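Local coordinates for protein malonyl-CoA decarboxylase (PDB 4KSA) that probably catalyses the decarboxylation of malonyl-CoA to acetyl-CoA and carbon dioxide, at residues A64-A69 with V137-A142; G131-L136 with H221-D226; N372-P375 with A380-H383. All coordinates share one frame; numbering follows the deposited sequence.

Contact 1. Residues A64-A69 with V137-A142; sequences AGYEAA and VKMREA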
loop_
_atom_site.group_PDB
_atom_site.type_symbol
_atom_site.label_atom_id
_atom_site.label_comp_id
_atom_site.label_asym_id
_atom_site.label_seq_id
_atom_site.Cartn_x
_atom_site.Cartn_y
_atom_site.Cartn_z
ATOM N N ALA A 64 -7.702 31.872 -6.959
ATOM C CA ALA A 64 -8.856 32.102 -6.094
ATOM C C ALA A 64 -9.642 33.310 -6.607
ATOM O O ALA A 64 -10.878 33.306 -6.634
ATOM C CB ALA A 64 -8.400 32.341 -4.665
ATOM N N GLY A 65 -8.907 34.339 -7.019
ATOM C CA GLY A 65 -9.524 35.539 -7.534
ATOM C C GLY A 65 -10.319 35.238 -8.780
ATOM O O GLY A 65 -11.462 35.675 -8.913
ATOM N N TYR A 66 -9.711 34.491 -9.693
ATOM C CA TYR A 66 -10.370 34.117 -10.931
ATOM C C TYR A 66 -11.666 33.376 -10.644
ATOM O O TYR A 66 -12.714 33.691 -11.202
ATOM C CB TYR A 66 -9.442 33.244 -11.793
ATOM C CG TYR A 66 -10.102 32.705 -13.050
ATOM C CD1 TYR A 66 -10.702 31.452 -13.059
ATOM C CD2 TYR A 66 -10.164 33.467 -14.215
ATOM C CE1 TYR A 66 -11.341 30.968 -14.178
ATOM C CE2 TYR A 66 -10.808 32.991 -15.350
ATOM C CZ TYR A 66 -11.397 31.735 -15.324
ATOM O OH TYR A 66 -12.046 31.235 -16.440
ATOM N N GLU A 67 -11.586 32.396 -9.759
ATOM C CA GLU A 67 -12.734 31.578 -9.388
ATOM C C GLU A 67 -13.917 32.436 -8.927
ATOM O O GLU A 67 -15.059 32.250 -9.368
ATOM C CB GLU A 67 -12.321 30.624 -8.267
ATOM C CG GLU A 67 -13.051 29.302 -8.256
ATOM C CD GLU A 67 -14.550 29.458 -8.107
ATOM O OE1 GLU A 67 -15.011 29.881 -7.019
ATOM O OE2 GLU A 67 -15.273 29.155 -9.082
ATOM N N ALA A 68 -13.627 33.389 -8.051
ATOM C CA ALA A 68 -14.645 34.262 -7.497
ATOM C C ALA A 68 -15.054 35.419 -8.405
ATOM O O ALA A 68 -16.081 36.060 -8.175
ATOM C CB ALA A 68 -14.161 34.801 -6.167
ATOM N N ALA A 69 -14.263 35.694 -9.432
ATOM C CA ALA A 69 -14.574 36.803 -10.326
ATOM C C ALA A 69 -15.906 36.681 -11.071
ATOM O O ALA A 69 -16.464 35.597 -11.217
ATOM C CB ALA A 69 -13.433 37.004 -11.321
ATOM N N VAL A 137 -7.589 23.237 -15.518
ATOM C CA VAL A 137 -8.429 22.473 -16.423
ATOM C C VAL A 137 -9.764 23.182 -16.549
ATOM O O VAL A 137 -10.322 23.298 -17.649
ATOM C CB VAL A 137 -8.665 21.031 -15.917
ATOM C CG1 VAL A 137 -9.737 20.340 -16.763
ATOM C CG2 VAL A 137 -7.351 20.248 -15.972
ATOM N N LYS A 138 -10.270 23.661 -15.415
ATOM C CA LYS A 138 -11.543 24.364 -15.382
ATOM C C LYS A 138 -11.419 25.638 -16.188
ATOM O O LYS A 138 -12.338 26.010 -16.901
ATOM C CB LYS A 138 -11.961 24.676 -13.944
ATOM C CG LYS A 138 -13.207 23.899 -13.474
ATOM C CD LYS A 138 -12.968 22.373 -13.465
ATOM C CE LYS A 138 -11.945 21.951 -12.370
ATOM N NZ LYS A 138 -11.321 20.589 -12.530
HETATM N N MSE A 139 -10.265 26.288 -16.091
HETATM C CA MSE A 139 -10.006 27.523 -16.828
HETATM C C MSE A 139 -9.904 27.240 -18.330
HETATM O O MSE A 139 -10.371 28.013 -19.155
HETATM C CB MSE A 139 -8.710 28.164 -16.320
HETATM C CG MSE A 139 -8.366 29.525 -16.963
HETATM SE SE MSE A 139 -6.894 30.444 -16.062
HETATM C CE MSE A 139 -5.578 30.412 -17.451
ATOM N N ARG A 140 -9.300 26.119 -18.683
ATOM C CA ARG A 140 -9.177 25.777 -20.077
ATOM C C ARG A 140 -10.570 25.470 -20.623
ATOM O O ARG A 140 -10.876 25.734 -21.779
ATOM C CB ARG A 140 -8.249 24.572 -20.238
ATOM C CG ARG A 140 -7.717 24.420 -21.650
ATOM C CD ARG A 140 -7.739 22.975 -22.118
ATOM N NE ARG A 140 -7.611 22.943 -23.566
ATOM C CZ ARG A 140 -7.811 21.877 -24.323
ATOM N NH1 ARG A 140 -7.670 21.977 -25.637
ATOM N NH2 ARG A 140 -8.152 20.722 -23.778
ATOM N N GLU A 141 -11.420 24.907 -19.780
ATOM C CA GLU A 141 -12.789 24.599 -20.193
ATOM C C GLU A 141 -13.481 25.906 -20.614
ATOM O O GLU A 141 -14.216 25.942 -21.601
ATOM C CB GLU A 141 -13.545 23.950 -19.036
ATOM C CG GLU A 141 -14.976 23.590 -19.338
ATOM C CD GLU A 141 -15.693 22.994 -18.126
ATOM O OE1 GLU A 141 -16.928 22.824 -18.200
ATOM O OE2 GLU A 141 -15.026 22.685 -17.101
ATOM N N ALA A 142 -13.218 26.972 -19.855
ATOM C CA ALA A 142 -13.769 28.295 -20.110
ATOM C C ALA A 142 -13.291 28.854 -21.442
ATOM O O ALA A 142 -14.093 29.331 -22.239
ATOM C CB ALA A 142 -13.380 29.242 -18.996
#

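Contact 2. Residues G131-L136 with H221-D226; sequences GGTAAL and HPRLVD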
loop_
_atom_site.group_PDB
_atom_site.type_symbol
_atom_site.label_atom_id
_atom_site.label_comp_id
_atom_site.label_asym_id
_atom_site.label_seq_id
_atom_site.Cartn_x
_atom_site.Cartn_y
_atom_site.Cartn_z
ATOM N N GLY A 131 -4.084 22.691 -5.909
ATOM C CA GLY A 131 -5.337 22.612 -6.633
ATOM C C GLY A 131 -5.165 23.318 -7.965
ATOM O O GLY A 131 -6.130 23.557 -8.697
ATOM N N GLY A 132 -3.909 23.644 -8.277
ATOM C CA GLY A 132 -3.587 24.340 -9.516
ATOM C C GLY A 132 -4.028 23.680 -10.817
ATOM O O GLY A 132 -4.731 24.289 -11.627
ATOM N N THR A 133 -3.609 22.432 -11.018
ATOM C CA THR A 133 -3.949 21.710 -12.232
ATOM C C THR A 133 -5.448 21.639 -12.453
ATOM O O THR A 133 -5.935 21.877 -13.560
ATOM C CB THR A 133 -3.394 20.300 -12.206
ATOM O OG1 THR A 133 -1.970 20.365 -12.111
ATOM C CG2 THR A 133 -3.767 19.560 -13.476
ATOM N N ALA A 134 -6.185 21.310 -11.399
ATOM C CA ALA A 134 -7.634 21.204 -11.501
ATOM C C ALA A 134 -8.220 22.551 -11.917
ATOM O O ALA A 134 -9.093 22.628 -12.774
ATOM C CB ALA A 134 -8.220 20.754 -10.172
ATOM N N ALA A 135 -7.727 23.616 -11.303
ATOM C CA ALA A 135 -8.202 24.948 -11.623
ATOM C C ALA A 135 -7.855 25.282 -13.085
ATOM O O ALA A 135 -8.666 25.871 -13.801
ATOM C CB ALA A 135 -7.578 25.947 -10.670
ATOM N N LEU A 136 -6.658 24.902 -13.530
ATOM C CA LEU A 136 -6.264 25.175 -14.902
ATOM C C LEU A 136 -7.129 24.420 -15.891
ATOM O O LEU A 136 -7.373 24.899 -16.992
ATOM C CB LEU A 136 -4.800 24.813 -15.146
ATOM C CG LEU A 136 -3.736 25.893 -14.925
ATOM C CD1 LEU A 136 -4.110 27.170 -15.673
ATOM C CD2 LEU A 136 -3.621 26.181 -13.471
ATOM N N HIS A 221 -5.078 9.734 -13.316
ATOM C CA HIS A 221 -3.733 10.246 -13.499
ATOM C C HIS A 221 -3.413 11.051 -12.233
ATOM O O HIS A 221 -4.257 11.764 -11.704
ATOM C CB HIS A 221 -3.645 11.122 -14.745
ATOM C CG HIS A 221 -2.244 11.465 -15.131
ATOM N ND1 HIS A 221 -1.418 12.225 -14.331
ATOM C CD2 HIS A 221 -1.516 11.137 -16.226
ATOM C CE1 HIS A 221 -0.241 12.350 -14.917
ATOM N NE2 HIS A 221 -0.273 11.701 -16.068
ATOM N N PRO A 222 -2.190 10.915 -11.718
ATOM C CA PRO A 222 -1.800 11.647 -10.507
ATOM C C PRO A 222 -1.980 13.174 -10.559
ATOM O O PRO A 222 -2.109 13.798 -9.510
ATOM C CB PRO A 222 -0.336 11.228 -10.302
ATOM C CG PRO A 222 0.138 10.851 -11.694
ATOM C CD PRO A 222 -1.060 10.139 -12.271
ATOM N N ARG A 223 -1.996 13.774 -11.758
ATOM C CA ARG A 223 -2.161 15.231 -11.884
ATOM C C ARG A 223 -3.494 15.705 -11.344
ATOM O O ARG A 223 -3.592 16.816 -10.851
ATOM C CB ARG A 223 -2.056 15.703 -13.339
ATOM C CG ARG A 223 -0.668 15.700 -13.925
ATOM C CD ARG A 223 0.247 16.720 -13.270
ATOM N NE ARG A 223 1.562 16.694 -13.903
ATOM C CZ ARG A 223 2.452 17.678 -13.828
ATOM N NH1 ARG A 223 3.624 17.559 -14.445
ATOM N NH2 ARG A 223 2.165 18.779 -13.138
ATOM N N LEU A 224 -4.520 14.874 -11.475
ATOM C CA LEU A 224 -5.845 15.198 -10.995
ATOM C C LEU A 224 -6.281 14.089 -10.067
ATOM O O LEU A 224 -7.014 13.177 -10.449
ATOM C CB LEU A 224 -6.823 15.310 -12.151
ATOM C CG LEU A 224 -6.592 16.477 -13.099
ATOM C CD1 LEU A 224 -7.630 16.427 -14.200
ATOM C CD2 LEU A 224 -6.677 17.798 -12.330
ATOM N N VAL A 225 -5.795 14.185 -8.841
ATOM C CA VAL A 225 -6.077 13.233 -7.791
ATOM C C VAL A 225 -7.558 12.933 -7.584
ATOM O O VAL A 225 -8.379 13.838 -7.570
ATOM C CB VAL A 225 -5.457 13.720 -6.460
ATOM C CG1 VAL A 225 -6.244 13.162 -5.273
ATOM C CG2 VAL A 225 -3.984 13.259 -6.394
ATOM N N ASP A 226 -7.860 11.644 -7.427
ATOM C CA ASP A 226 -9.207 11.148 -7.208
ATOM C C ASP A 226 -10.155 11.441 -8.341
ATOM O O ASP A 226 -11.353 11.305 -8.189
ATOM C CB ASP A 226 -9.785 11.735 -5.911
ATOM C CG ASP A 226 -9.226 11.060 -4.662
ATOM O OD1 ASP A 226 -9.369 11.636 -3.557
ATOM O OD2 ASP A 226 -8.655 9.958 -4.786
#

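Contact 3. Residues N372-P375 with A380-H383; sequences NGRP and ARFH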
loop_
_atom_site.group_PDB
_atom_site.type_symbol
_atom_site.label_atom_id
_atom_site.label_comp_id
_atom_site.label_asym_id
_atom_site.label_seq_id
_atom_site.Cartn_x
_atom_site.Cartn_y
_atom_site.Cartn_z
ATOM N N ASN A 372 -8.851 16.457 -41.982
ATOM C CA ASN A 372 -7.454 16.028 -42.080
ATOM C C ASN A 372 -7.351 14.863 -43.058
ATOM O O ASN A 372 -6.930 15.024 -44.205
ATOM C CB ASN A 372 -6.919 15.585 -40.713
ATOM C CG ASN A 372 -6.935 16.707 -39.684
ATOM O OD1 ASN A 372 -7.986 17.047 -39.134
ATOM N ND2 ASN A 372 -5.766 17.296 -39.429
ATOM N N GLY A 373 -7.746 13.689 -42.594
ATOM C CA GLY A 373 -7.705 12.511 -43.433
ATOM C C GLY A 373 -8.114 11.345 -42.571
ATOM O O GLY A 373 -8.016 10.186 -42.972
ATOM N N ARG A 374 -8.579 11.665 -41.369
ATOM C CA ARG A 374 -8.990 10.643 -40.425
ATOM C C ARG A 374 -10.468 10.317 -40.565
ATOM O O ARG A 374 -11.268 11.156 -40.986
ATOM C CB ARG A 374 -8.736 11.101 -38.982
ATOM C CG ARG A 374 -7.405 11.799 -38.730
ATOM C CD ARG A 374 -7.059 11.795 -37.242
ATOM N NE ARG A 374 -6.120 10.725 -36.888
ATOM C CZ ARG A 374 -6.346 9.413 -37.017
ATOM N NH1 ARG A 374 -7.498 8.957 -37.496
ATOM N NH2 ARG A 374 -5.397 8.546 -36.674
ATOM N N PRO A 375 -10.852 9.079 -40.225
ATOM C CA PRO A 375 -12.270 8.761 -40.341
ATOM C C PRO A 375 -13.097 9.865 -39.680
ATOM O O PRO A 375 -12.873 10.232 -38.531
ATOM C CB PRO A 375 -12.383 7.399 -39.644
ATOM C CG PRO A 375 -11.053 7.218 -38.931
ATOM C CD PRO A 375 -10.081 7.897 -39.820
ATOM N N ALA A 380 -15.586 6.355 -34.267
ATOM C CA ALA A 380 -14.856 5.378 -35.039
ATOM C C ALA A 380 -13.365 5.714 -34.941
ATOM O O ALA A 380 -12.516 4.820 -34.849
ATOM C CB ALA A 380 -15.322 5.406 -36.488
ATOM N N ARG A 381 -13.044 7.003 -34.955
ATOM C CA ARG A 381 -11.654 7.405 -34.861
ATOM C C ARG A 381 -11.080 6.823 -33.571
ATOM O O ARG A 381 -9.937 6.356 -33.535
ATOM C CB ARG A 381 -11.535 8.926 -34.843
ATOM C CG ARG A 381 -10.876 9.516 -36.076
ATOM C CD ARG A 381 -10.238 10.858 -35.736
ATOM N NE ARG A 381 -11.186 11.750 -35.077
ATOM C CZ ARG A 381 -12.237 12.292 -35.682
ATOM N NH1 ARG A 381 -12.458 12.036 -36.963
ATOM N NH2 ARG A 381 -13.080 13.064 -35.004
ATOM N N PHE A 382 -11.897 6.847 -32.518
ATOM C CA PHE A 382 -11.509 6.332 -31.208
ATOM C C PHE A 382 -11.257 4.823 -31.230
ATOM O O PHE A 382 -10.114 4.387 -31.145
ATOM C CB PHE A 382 -12.585 6.656 -30.162
ATOM C CG PHE A 382 -12.292 6.087 -28.807
ATOM C CD1 PHE A 382 -11.272 6.607 -28.034
ATOM C CD2 PHE A 382 -12.990 4.984 -28.338
ATOM C CE1 PHE A 382 -10.943 6.038 -26.816
ATOM C CE2 PHE A 382 -12.672 4.404 -27.122
ATOM C CZ PHE A 382 -11.643 4.931 -26.357
ATOM N N HIS A 383 -12.325 4.038 -31.336
ATOM C CA HIS A 383 -12.217 2.581 -31.374
ATOM C C HIS A 383 -11.251 2.066 -32.456
ATOM O O HIS A 383 -10.488 1.126 -32.217
ATOM C CB HIS A 383 -13.607 1.967 -31.560
ATOM C CG HIS A 383 -14.537 2.217 -30.410
ATOM N ND1 HIS A 383 -14.429 1.552 -29.206
ATOM C CD2 HIS A 383 -15.588 3.062 -30.280
ATOM C CE1 HIS A 383 -15.377 1.977 -28.387
ATOM N NE2 HIS A 383 -16.094 2.893 -29.014
#

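Contact 1. Residues A64-A69 with V137-A142
Tyr66 reaches across from the last turns of helix 52-68 to Met139 and Ala142 on helix 132-146, and these three residues make the whole contact, about 125 Å² of buried surface. Met139 is a selenomethionine. Its selenium, SE, stands above one face of the Tyr66 ring, 4.6 Å from the centroid and only 5° off the ring normal, a Met-aromatic contact at some distance. Lys74 adds a cation-pi contact to the same ring. Nearer the far end of the ring, Met139 CG lies 4.1 Å from Tyr66 CZ. Both long side chains have CG anti to the backbone N (chi1 175° in Tyr66), which carries the Tyr66 ring into the space between the helices, whose CA atoms here come no nearer than the 8.9 Å from Tyr66 to Met139. The methyl CB of Ala142 then meets the Tyr66 hydroxyl OH at 3.5 Å. Leu78 of helix 71-83 touches all three residues, while Phe160 of helix 154-167 backs Met139. The solvent side is loose: Glu67 and Lys138 are exposed, and the Lys138 chain, although it sets out toward helix 52-68, bends off without making contact. No hydrogen bond joins the two segments, so the pairing rests on dispersion and on the chalcogen over the pi cloud, where a sulfur would stand in the natural methionine, with the tyrosine hydroxyl beside methyl and methylene groups.

Contact 2. Residues G131-L136 with H221-D226
The first turn of helix 132-146 is met by the loop that joins the neighbouring antiparallel strands 214-220 and 230-237, with Thr133 and Ala134 touching Arg223 and Leu224. Leu224 enters with one methyl, CD2, which comes to 3.6 Å from Thr133 CG2 and lies 3.6 Å from Ala134 CA and 4.0 Å from Ala134 CB. In Thr133, OG1 stands beside the backbone N (chi1 -61°), which puts CG2 anti to it, turns the methyl to Leu224 and leaves OG1 to hydrogen-bond Asn127 OD1 outside the contact. Thr133 CB also rests 3.7 Å from the carbonyl oxygen Arg223 O, a van der Waals touch on the loop backbone. The sheet to which both strands belong lies in the C-terminal domain, whose family is related to the acetyltransferases, and the contact ties one of its strand connections to a helix of the N-terminal family domain. The loop is braced from within: Arg223 N donates to His221 ND1 over 3.1 Å, nearly straight at 171° and only 5° out of the imidazole plane, which probably steadies the turn. Phe168 meets the His221 ring edge-to-face. The guanidinium of Arg223 makes a cation-pi contact with Phe172 of the second subunit, where Asn169 of that subunit also packs on the arginine, and its NE makes a weak hydrogen bond to Trp167 O of its own chain.

Contact 3. Residues N372-P375 with A380-H383
Arg381 overlaps Arg374 and Pro375 with the aliphatic part of its side chain; the contact buries 198 Å² in all. Its CD lies 3.6 Å from Arg374 CB, and the two CD atoms of Arg374 and Arg381 are likewise 3.6 Å apart. One carbon closer to the backbone, Arg381 CG packs 3.7 Å from CG of the Pro375 ring. The two arginine chains cross at about a right angle and their guanidinium planes are inclined by 63°, so they do not stack. Arg374 NH1 sits instead beside the methylenes, 3.7 Å from Arg381 CG, while the charged groups stay apart, with Arg374 NH1 5.2 Å from Arg381 NE. A bend about the CG-CD bond (chi3 -52°) turns the Arg381 head back toward the loop, placing the carbonyl oxygens of Arg374 and Pro375 at its edge, near its plane; NH1 also makes a weak hydrogen bond to Leu376 O. With an alanine here in place of Arg381, the Arg374 methylenes and the Pro375 ring would probably lose the chain packed on them, and Leu376 O this weak donor. Arg374 makes a cation-pi contact with Phe429 of helix 421-431. The loop thus folds back on short helix 378-385 just before entering it, while His383 on that helix stacks on Tyr414 and hydrogen-bonds Tyr416 OH, both on strand 411-416, and touches Ile268 of strand 262-270.

Overall arrangement
Contacts 1 and 2 share helix 132-146, their centres 13 Å apart, and touch each other at one point, Val137 CG2 to Leu224 CD1, 4.2 Å. Their segments alternate along the chain. The shared helix meets helix 52-68 through its middle and the strand 214-220 to 230-237 connection through its first turn. Contact 3, closed within a short run of sequence, comes later and lies across the chain's centre, about 32 Å from contact 1 and 29 Å from contact 2, centre to centre. Contact 2 stands off from the metal site: the Arg223 side chain is about 12 Å from that of His162, a magnesium ligand seen in a structure of this protein, and about 13 Å from a bound magnesium ion.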